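PDB 7O21: uncharacterized conserved from Bdellovibrio bacteriovorus, which probably trims peptidoglycan as an L,D-carboxypeptidase of the YkuD family, an editing of the cell wall that gives the predatory cell its curvature. Local coordinates for residues F94-L99 with A113-Y118; E37-Y42 with L168-I173; V43-K48 with L174-V179. All coordinates share one frame; numbering follows the deposited sequence. Where two conformers were deposited one is given.

Overall arrangement
All three interactions belong to the mixed sheet of the YkuD-type catalytic domain or to the chain leading into it. Along the chain come 37-42, 43-48, 94-99, 113-118, 168-173 and 174-179, so interaction 1 is nested inside the long loops closed by interactions 2 and 3. Strand 172-176 is the common element: it serves interactions 2 and 3, pairs with strand 42-47 on one side and borders strand 91-99 of interaction 1 on the other. Centres lie about 12 Å apart for interactions 1 and 2 and about 16 Å for the other two pairs. Interaction 1 reaches toward the predicted catalytic residues, whereas interaction 2 faces the NTF2-like domain.

Interaction 1 of 3, residues F94-L99 with A113-Y118; sequences FLQERL and AFTTNY
Ala-113 and Leu-99 form a hydrogen-bonded antiparallel pair: Ala-113 N reaches Leu-99 O at 2.9 Å, and Leu-99 N returns to Ala-113 O at 2.8 Å. The methyl of Ala-113 also touches His-136, the predicted proton donor/acceptor. Phe-114 points to the other face, where its ring lies beside the extended Arg-98 chain, CE2 being 3.8 Å from Arg-98 CB; its CB meets Leu-95 CD2 at 3.8 Å, and helix 156-163 packs on the same ring through Ile-159 and Ala-163. Thr-115 faces two residues at once, Gln-96 and Glu-97, an arrangement that fits a beta bulge in strand 91-99, with Gln-96 turned out of the extended form (psi -57°). Its O accepts from Gln-96 N at 2.8 Å, while OG1, set between backbone N and carbonyl carbon (chi1 67°), accepts from Glu-97 N at 2.9 Å. A water joins the same OG1 to Glu-97 OE2, weakly on the carboxylate side, and CG2 rests against Leu-99 CD1 at 3.7 Å. Thr-116 OG1 accepts from Tyr-118 N, two residues on, in an ST turn, and also bonds to Ile-133 O. Asn-117, in the loop beyond, lends OD1 to Phe-94 N at 2.9 Å (angle at H 162°), the donor standing above the carbonyl plane. Side-chain oxygens of Thr-115 and Asn-117 thus take backbone N-H groups of strand 91-99, holding the two segments together through and beyond the bulge.

Interaction 2 of 3, residues E37-Y42 with L168-I173; sequences EAFSRY and LGETPI. With EDO (1,2-ethanediol), chain K.
The Phe-39 ring and the Glu-170 carboxylate are nearly parallel, their planes 19° apart, with OE1 approaching obliquely, 3.5 Å from Phe-39 CD1. Carbon C2 of a bound 1,2-ethanediol, probably from the crystallisation liquor, sits at the ring edge, and its O2 bonds to Glu-170 OE2; Lys-264 adds a cation-pi contact to the ring. On one face of the Tyr-42 ring lies Arg-41 CG, displaced toward the rim. Glu-170 is bent at chi2 (-64°), which swings its CD to 3.5 Å from Ala-38 O. Segment 37-42 is the passage from strand 30-32 of the antiparallel sheet, built mainly by the NTF2-like domain, into the first strand of the YkuD-type sheet; Tyr-253 OH, on strand 246-257 of that antiparallel sheet, bonds to Ser-40 N. Ser-40 OG makes two bonds. It accepts from Thr-171 OG1 at 2.8 Å and donates to a lone pair of Tyr-42 O at 2.7 Å, in the carbonyl plane. Thr-171 OG1 in turn bonds to Lys-167 N, extending the relay of hydrogen bonds by one residue. Beside it, Thr-171 CG2 and Pro-172 CD both approach Tyr-42 O, each at 3.5 Å.

Interaction 3 of 3, residues V43-K48 with L174-V179; sequences VILVDK and LIFDHV
Leu-45 and Leu-174, Val-46 and Ile-175, and Asp-47 and Phe-176 are bridged in parallel, joining the first and last strands, in chain order, of the YkuD-type mixed sheet, which thereby become neighbours in it. Four backbone bonds make the ladder: Leu-174 N to Ile-44 O, Val-46 N to Leu-174 O (2.7 Å, running straight along the carbonyl bond), Phe-176 N to Val-46 O, and Lys-48 N to Phe-176 O. On the face of the leucines, Leu-45 CD1 touches both Leu-174 CB and Phe-176 CD2, the latter at 3.7 Å; Leu-174 CB itself covers one face of the Phe-176 ring near its rim. Val-43 CG1 continues this apolar row to Leu-174 CD1 at 4.0 Å.

Past the end of the ladder the extended Lys-48 chain runs alongside Asp-177, and its NZ forms a salt bridge with Asp-177 OD1 at 2.6 Å. Its CE touches Ile-175 CG2 at 3.7 Å on the way. Thr-88 OG1 and Pro-89 O also take bonds from NZ, fixing the ammonium group, while Glu-90 OE1 holds Asp-177 N. Farther out, His-257 stacks on the Phe-176 ring. Asp-47 packs its carboxylate against Val-179, OD2 to CB 3.6 Å, and Gln-50 N donates to its OD1; a water accepting from Val-179 N stands 2.9 Å from that same Asp-47 OD1.

Interaction 1 of 3, residues F94-L99 with A113-Y118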
# COMPACT_ATOMS: atom_id res chain seq x y z
N PHE A 94 6.39 -4.15 -8.97
CA PHE A 94 5.16 -4.06 -9.79
C PHE A 94 4.87 -2.56 -9.98
O PHE A 94 5.11 -1.79 -9.07
CB PHE A 94 3.98 -4.77 -9.10
CG PHE A 94 4.06 -6.29 -9.05
CD1 PHE A 94 4.84 -6.94 -8.10
CD2 PHE A 94 3.37 -7.07 -9.96
CE1 PHE A 94 4.94 -8.32 -8.10
CE2 PHE A 94 3.47 -8.45 -9.94
CZ PHE A 94 4.25 -9.07 -9.00
N LEU A 95 4.42 -2.17 -11.16
CA LEU A 95 4.05 -0.78 -11.42
C LEU A 95 2.65 -0.50 -10.91
O LEU A 95 1.73 -1.29 -11.14
CB LEU A 95 4.15 -0.51 -12.92
CG LEU A 95 5.58 -0.73 -13.43
CD1 LEU A 95 5.60 -1.01 -14.92
CD2 LEU A 95 6.46 0.47 -13.06
N GLN A 96 2.49 0.63 -10.23
CA GLN A 96 1.23 0.92 -9.52
C GLN A 96 0.39 2.04 -10.12
O GLN A 96 -0.79 1.83 -10.26
CB GLN A 96 1.57 1.25 -8.07
CG GLN A 96 2.24 0.13 -7.30
CD GLN A 96 2.26 0.36 -5.81
OE1 GLN A 96 2.79 1.35 -5.33
NE2 GLN A 96 1.63 -0.53 -5.07
N GLU A 97 0.93 3.25 -10.27
CA GLU A 97 0.15 4.38 -10.73
C GLU A 97 0.86 5.07 -11.89
O GLU A 97 2.08 5.03 -12.00
CB GLU A 97 0.00 5.44 -9.62
CG GLU A 97 -0.73 4.97 -8.38
CD GLU A 97 -0.74 6.02 -7.28
OE1 GLU A 97 -0.79 7.23 -7.60
OE2 GLU A 97 -0.66 5.64 -6.09
N ARG A 98 0.07 5.71 -12.74
CA ARG A 98 0.56 6.49 -13.86
C ARG A 98 0.36 7.97 -13.55
O ARG A 98 -0.73 8.39 -13.14
CB ARG A 98 -0.20 6.09 -15.13
CG ARG A 98 0.14 6.87 -16.39
CD ARG A 98 -0.75 6.40 -17.54
NE ARG A 98 -0.77 7.35 -18.65
CZ ARG A 98 -0.87 7.00 -19.93
NH1 ARG A 98 -0.95 5.72 -20.27
NH2 ARG A 98 -0.88 7.94 -20.87
N LEU A 99 1.41 8.75 -13.74
CA LEU A 99 1.42 10.17 -13.44
C LEU A 99 1.89 10.95 -14.66
O LEU A 99 2.75 10.49 -15.41
CB LEU A 99 2.38 10.47 -12.28
CG LEU A 99 2.13 9.71 -10.98
CD1 LEU A 99 3.28 9.90 -10.01
CD2 LEU A 99 0.84 10.20 -10.38
N ALA A 113 5.34 9.18 -15.73
CA ALA A 113 6.02 8.39 -14.72
C ALA A 113 5.10 7.28 -14.28
O ALA A 113 3.88 7.44 -14.23
CB ALA A 113 6.41 9.21 -13.48
N PHE A 114 5.69 6.14 -13.93
CA PHE A 114 4.97 5.04 -13.32
C PHE A 114 5.60 4.74 -11.98
O PHE A 114 6.82 4.58 -11.89
CB PHE A 114 5.03 3.80 -14.21
CG PHE A 114 4.30 3.95 -15.50
CD1 PHE A 114 4.95 4.46 -16.62
CD2 PHE A 114 2.95 3.61 -15.60
CE1 PHE A 114 4.27 4.62 -17.82
CE2 PHE A 114 2.26 3.78 -16.80
CZ PHE A 114 2.93 4.29 -17.91
N THR A 115 4.78 4.71 -10.93
CA THR A 115 5.31 4.42 -9.61
C THR A 115 5.45 2.92 -9.44
O THR A 115 4.84 2.12 -10.16
CB THR A 115 4.37 4.97 -8.54
OG1 THR A 115 3.13 4.24 -8.58
CG2 THR A 115 4.09 6.46 -8.79
N THR A 116 6.24 2.53 -8.44
CA THR A 116 6.41 1.12 -8.10
C THR A 116 5.93 0.86 -6.67
O THR A 116 5.51 1.77 -5.93
CB THR A 116 7.87 0.69 -8.21
OG1 THR A 116 8.64 1.27 -7.14
CG2 THR A 116 8.48 1.06 -9.58
N ASN A 117 5.99 -0.41 -6.27
CA ASN A 117 5.72 -0.80 -4.90
C ASN A 117 6.98 -0.83 -4.05
O ASN A 117 6.95 -1.41 -2.95
CB ASN A 117 4.99 -2.15 -4.85
CG ASN A 117 5.85 -3.30 -5.37
OD1 ASN A 117 6.59 -3.14 -6.31
ND2 ASN A 117 5.77 -4.46 -4.70
N TYR A 118 8.08 -0.24 -4.50
CA TYR A 118 9.26 -0.16 -3.65
C TYR A 118 8.94 0.69 -2.42
O TYR A 118 8.36 1.77 -2.55
CB TYR A 118 10.44 0.47 -4.38
CG TYR A 118 11.63 0.66 -3.46
CD1 TYR A 118 12.57 -0.34 -3.30
CD2 TYR A 118 11.79 1.83 -2.72
CE1 TYR A 118 13.65 -0.19 -2.43
CE2 TYR A 118 12.86 1.99 -1.86
CZ TYR A 118 13.79 0.98 -1.73
OH TYR A 118 14.86 1.11 -0.87
O HOH W 1 2.04 4.55 -6.06

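Interaction 2 of 3, residues E37-Y42 with L168-I173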
# COMPACT_ATOMS: atom_id res chain seq x y z
N GLU A 37 -5.22 -13.86 -16.78
CA GLU A 37 -5.39 -12.62 -17.54
C GLU A 37 -5.70 -11.41 -16.66
O GLU A 37 -5.54 -10.27 -17.11
CB GLU A 37 -6.38 -12.83 -18.70
CG GLU A 37 -5.84 -13.92 -19.61
CD GLU A 37 -6.69 -14.22 -20.84
OE1 GLU A 37 -7.70 -13.54 -21.09
OE2 GLU A 37 -6.32 -15.18 -21.56
N ALA A 38 -6.13 -11.62 -15.41
CA ALA A 38 -6.28 -10.52 -14.47
C ALA A 38 -4.93 -9.92 -14.09
O ALA A 38 -4.89 -8.78 -13.62
CB ALA A 38 -7.00 -11.00 -13.22
N PHE A 39 -3.84 -10.64 -14.32
CA PHE A 39 -2.50 -10.10 -14.07
C PHE A 39 -2.00 -9.55 -15.40
O PHE A 39 -2.81 -9.20 -16.26
CB PHE A 39 -1.55 -11.19 -13.56
CG PHE A 39 -2.07 -11.94 -12.34
CD1 PHE A 39 -2.91 -11.34 -11.41
CD2 PHE A 39 -1.70 -13.26 -12.13
CE1 PHE A 39 -3.37 -12.06 -10.30
CE2 PHE A 39 -2.14 -13.98 -11.03
CZ PHE A 39 -2.98 -13.38 -10.12
N SER A 40 -0.68 -9.46 -15.59
CA SER A 40 -0.12 -8.79 -16.76
C SER A 40 0.58 -9.82 -17.63
O SER A 40 1.40 -10.60 -17.14
CB SER A 40 0.88 -7.72 -16.33
OG SER A 40 1.61 -7.21 -17.45
N ARG A 41 0.26 -9.83 -18.92
CA ARG A 41 0.99 -10.73 -19.80
C ARG A 41 2.37 -10.22 -20.16
O ARG A 41 3.14 -10.96 -20.78
CB ARG A 41 0.19 -11.07 -21.07
CG ARG A 41 -0.11 -9.91 -21.98
CD ARG A 41 -1.22 -10.33 -22.97
NE ARG A 41 -1.36 -9.40 -24.08
CZ ARG A 41 -2.34 -8.51 -24.20
NH1 ARG A 41 -3.30 -8.43 -23.29
NH2 ARG A 41 -2.37 -7.70 -25.25
N TYR A 42 2.70 -8.98 -19.77
CA TYR A 42 4.00 -8.38 -20.04
C TYR A 42 4.80 -8.21 -18.75
O TYR A 42 4.24 -7.94 -17.68
CB TYR A 42 3.84 -7.00 -20.69
CG TYR A 42 3.09 -7.05 -22.00
CD1 TYR A 42 3.65 -7.66 -23.12
CD2 TYR A 42 1.80 -6.56 -22.09
CE1 TYR A 42 2.94 -7.71 -24.33
CE2 TYR A 42 1.09 -6.62 -23.27
CZ TYR A 42 1.66 -7.20 -24.38
OH TYR A 42 0.95 -7.25 -25.56
N LEU A 168 -1.72 -1.12 -14.79
CA LEU A 168 -1.47 -0.57 -13.46
C LEU A 168 -1.88 -1.58 -12.39
O LEU A 168 -2.93 -2.21 -12.48
CB LEU A 168 -2.24 0.73 -13.28
CG LEU A 168 -1.78 1.87 -14.18
CD1 LEU A 168 -2.58 3.11 -13.83
CD2 LEU A 168 -0.28 2.11 -14.02
N GLY A 169 -1.02 -1.73 -11.39
CA GLY A 169 -1.24 -2.69 -10.33
C GLY A 169 -0.79 -4.09 -10.65
O GLY A 169 -0.80 -4.94 -9.74
N GLU A 170 -0.39 -4.37 -11.88
CA GLU A 170 -0.14 -5.76 -12.29
C GLU A 170 1.20 -5.97 -12.98
O GLU A 170 1.85 -7.00 -12.75
CB GLU A 170 -1.27 -6.27 -13.19
CG GLU A 170 -2.66 -6.17 -12.57
CD GLU A 170 -2.83 -7.02 -11.34
OE1 GLU A 170 -2.08 -8.00 -11.16
OE2 GLU A 170 -3.76 -6.72 -10.55
N THR A 171 1.64 -5.06 -13.83
CA THR A 171 2.84 -5.35 -14.63
C THR A 171 4.11 -5.33 -13.77
O THR A 171 4.42 -4.29 -13.17
CB THR A 171 2.97 -4.36 -15.79
OG1 THR A 171 1.85 -4.55 -16.67
CG2 THR A 171 4.27 -4.59 -16.58
N PRO A 172 4.88 -6.41 -13.73
CA PRO A 172 6.16 -6.38 -13.02
C PRO A 172 7.18 -5.50 -13.71
O PRO A 172 7.22 -5.41 -14.94
CB PRO A 172 6.64 -7.84 -13.06
CG PRO A 172 5.42 -8.65 -13.35
CD PRO A 172 4.53 -7.77 -14.20
N ILE A 173 8.03 -4.88 -12.91
CA ILE A 173 9.28 -4.30 -13.38
C ILE A 173 10.40 -4.92 -12.56
O ILE A 173 10.39 -4.85 -11.32
CB ILE A 173 9.28 -2.77 -13.36
CG1 ILE A 173 10.59 -2.24 -13.92
CG2 ILE A 173 8.98 -2.21 -11.94
CD1 ILE A 173 10.54 -0.76 -14.28
C1 EDO K . -7.45 -9.38 -8.70
O1 EDO K . -8.28 -8.98 -9.79
C2 EDO K . -5.99 -9.24 -9.13
O2 EDO K . -5.72 -7.86 -9.42

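Interaction 3 of 3, residues V43-K48 with L174-V179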
# COMPACT_ATOMS: atom_id res chain seq x y z
N VAL A 43 6.13 -8.30 -18.88
CA VAL A 43 7.07 -8.04 -17.80
C VAL A 43 8.13 -7.09 -18.34
O VAL A 43 8.65 -7.33 -19.44
CB VAL A 43 7.73 -9.34 -17.32
CG1 VAL A 43 8.93 -9.03 -16.43
CG2 VAL A 43 6.71 -10.22 -16.58
N ILE A 44 8.46 -6.06 -17.59
CA ILE A 44 9.55 -5.15 -17.95
C ILE A 44 10.81 -5.56 -17.20
O ILE A 44 10.76 -5.79 -15.99
CB ILE A 44 9.18 -3.69 -17.64
CG1 ILE A 44 8.00 -3.25 -18.54
CG2 ILE A 44 10.40 -2.79 -17.82
CD1 ILE A 44 7.46 -1.88 -18.18
N LEU A 45 11.93 -5.68 -17.92
CA LEU A 45 13.20 -6.10 -17.34
C LEU A 45 14.22 -5.00 -17.57
O LEU A 45 14.46 -4.60 -18.72
CB LEU A 45 13.69 -7.40 -17.99
CG LEU A 45 15.11 -7.81 -17.61
CD1 LEU A 45 15.18 -8.19 -16.15
CD2 LEU A 45 15.57 -8.97 -18.50
N VAL A 46 14.82 -4.50 -16.49
CA VAL A 46 15.82 -3.43 -16.56
C VAL A 46 17.18 -4.02 -16.22
O VAL A 46 17.37 -4.60 -15.15
CB VAL A 46 15.48 -2.27 -15.61
CG1 VAL A 46 16.55 -1.16 -15.73
CG2 VAL A 46 14.09 -1.73 -15.88
N ASP A 47 18.13 -3.87 -17.14
CA ASP A 47 19.49 -4.40 -17.02
C ASP A 47 20.39 -3.18 -16.82
O ASP A 47 20.72 -2.48 -17.78
CB ASP A 47 19.81 -5.16 -18.30
CG ASP A 47 21.22 -5.70 -18.35
OD1 ASP A 47 22.09 -5.26 -17.57
OD2 ASP A 47 21.44 -6.59 -19.19
N LYS A 48 20.77 -2.91 -15.56
CA LYS A 48 21.55 -1.71 -15.28
C LYS A 48 22.89 -1.73 -16.00
O LYS A 48 23.33 -0.71 -16.54
CB LYS A 48 21.78 -1.52 -13.78
CG LYS A 48 20.52 -1.31 -12.96
CD LYS A 48 20.93 -1.05 -11.51
CE LYS A 48 19.73 -0.89 -10.60
NZ LYS A 48 20.18 -0.94 -9.17
N LEU A 174 11.33 -5.59 -13.24
CA LEU A 174 12.45 -6.27 -12.61
C LEU A 174 13.66 -5.38 -12.82
O LEU A 174 14.03 -5.10 -13.97
CB LEU A 174 12.69 -7.62 -13.26
CG LEU A 174 11.51 -8.60 -13.25
CD1 LEU A 174 11.91 -9.95 -13.87
CD2 LEU A 174 10.94 -8.78 -11.86
N ILE A 175 14.26 -4.91 -11.73
CA ILE A 175 15.32 -3.92 -11.79
C ILE A 175 16.57 -4.60 -11.25
O ILE A 175 16.73 -4.78 -10.04
CB ILE A 175 14.97 -2.65 -10.99
CG1 ILE A 175 13.67 -2.01 -11.54
CG2 ILE A 175 16.13 -1.64 -11.05
CD1 ILE A 175 13.11 -0.87 -10.69
N PHE A 176 17.47 -5.02 -12.15
CA PHE A 176 18.59 -5.88 -11.78
C PHE A 176 19.89 -5.20 -12.17
O PHE A 176 20.01 -4.67 -13.28
CB PHE A 176 18.48 -7.23 -12.50
CG PHE A 176 17.27 -8.06 -12.10
CD1 PHE A 176 16.64 -7.87 -10.88
CD2 PHE A 176 16.79 -9.05 -12.95
CE1 PHE A 176 15.54 -8.66 -10.50
CE2 PHE A 176 15.69 -9.84 -12.58
CZ PHE A 176 15.06 -9.63 -11.36
N ASP A 177 20.87 -5.20 -11.25
CA ASP A 177 22.19 -4.66 -11.55
C ASP A 177 22.83 -5.42 -12.70
O ASP A 177 23.50 -4.82 -13.55
CB ASP A 177 23.10 -4.75 -10.32
CG ASP A 177 22.71 -3.78 -9.21
OD1 ASP A 177 21.68 -3.09 -9.32
OD2 ASP A 177 23.44 -3.72 -8.20
N HIS A 178 22.61 -6.73 -12.75
CA HIS A 178 23.19 -7.58 -13.77
C HIS A 178 22.10 -8.52 -14.26
O HIS A 178 21.13 -8.78 -13.54
CB HIS A 178 24.38 -8.33 -13.15
CG HIS A 178 25.51 -7.43 -12.74
ND1 HIS A 178 26.37 -6.85 -13.64
CD2 HIS A 178 25.85 -6.94 -11.52
CE1 HIS A 178 27.23 -6.08 -13.00
NE2 HIS A 178 26.94 -6.11 -11.71
N VAL A 179 22.21 -8.98 -15.51
CA VAL A 179 21.28 -9.95 -16.09
C VAL A 179 22.08 -11.08 -16.71
O VAL A 179 22.92 -10.83 -17.58
CB VAL A 179 20.34 -9.31 -17.13
CG1 VAL A 179 19.48 -10.38 -17.79
CG2 VAL A 179 19.47 -8.25 -16.48
O HOH W 2 23.79 -7.56 -17.44
O HOH W 3 23.27 -8.60 -19.45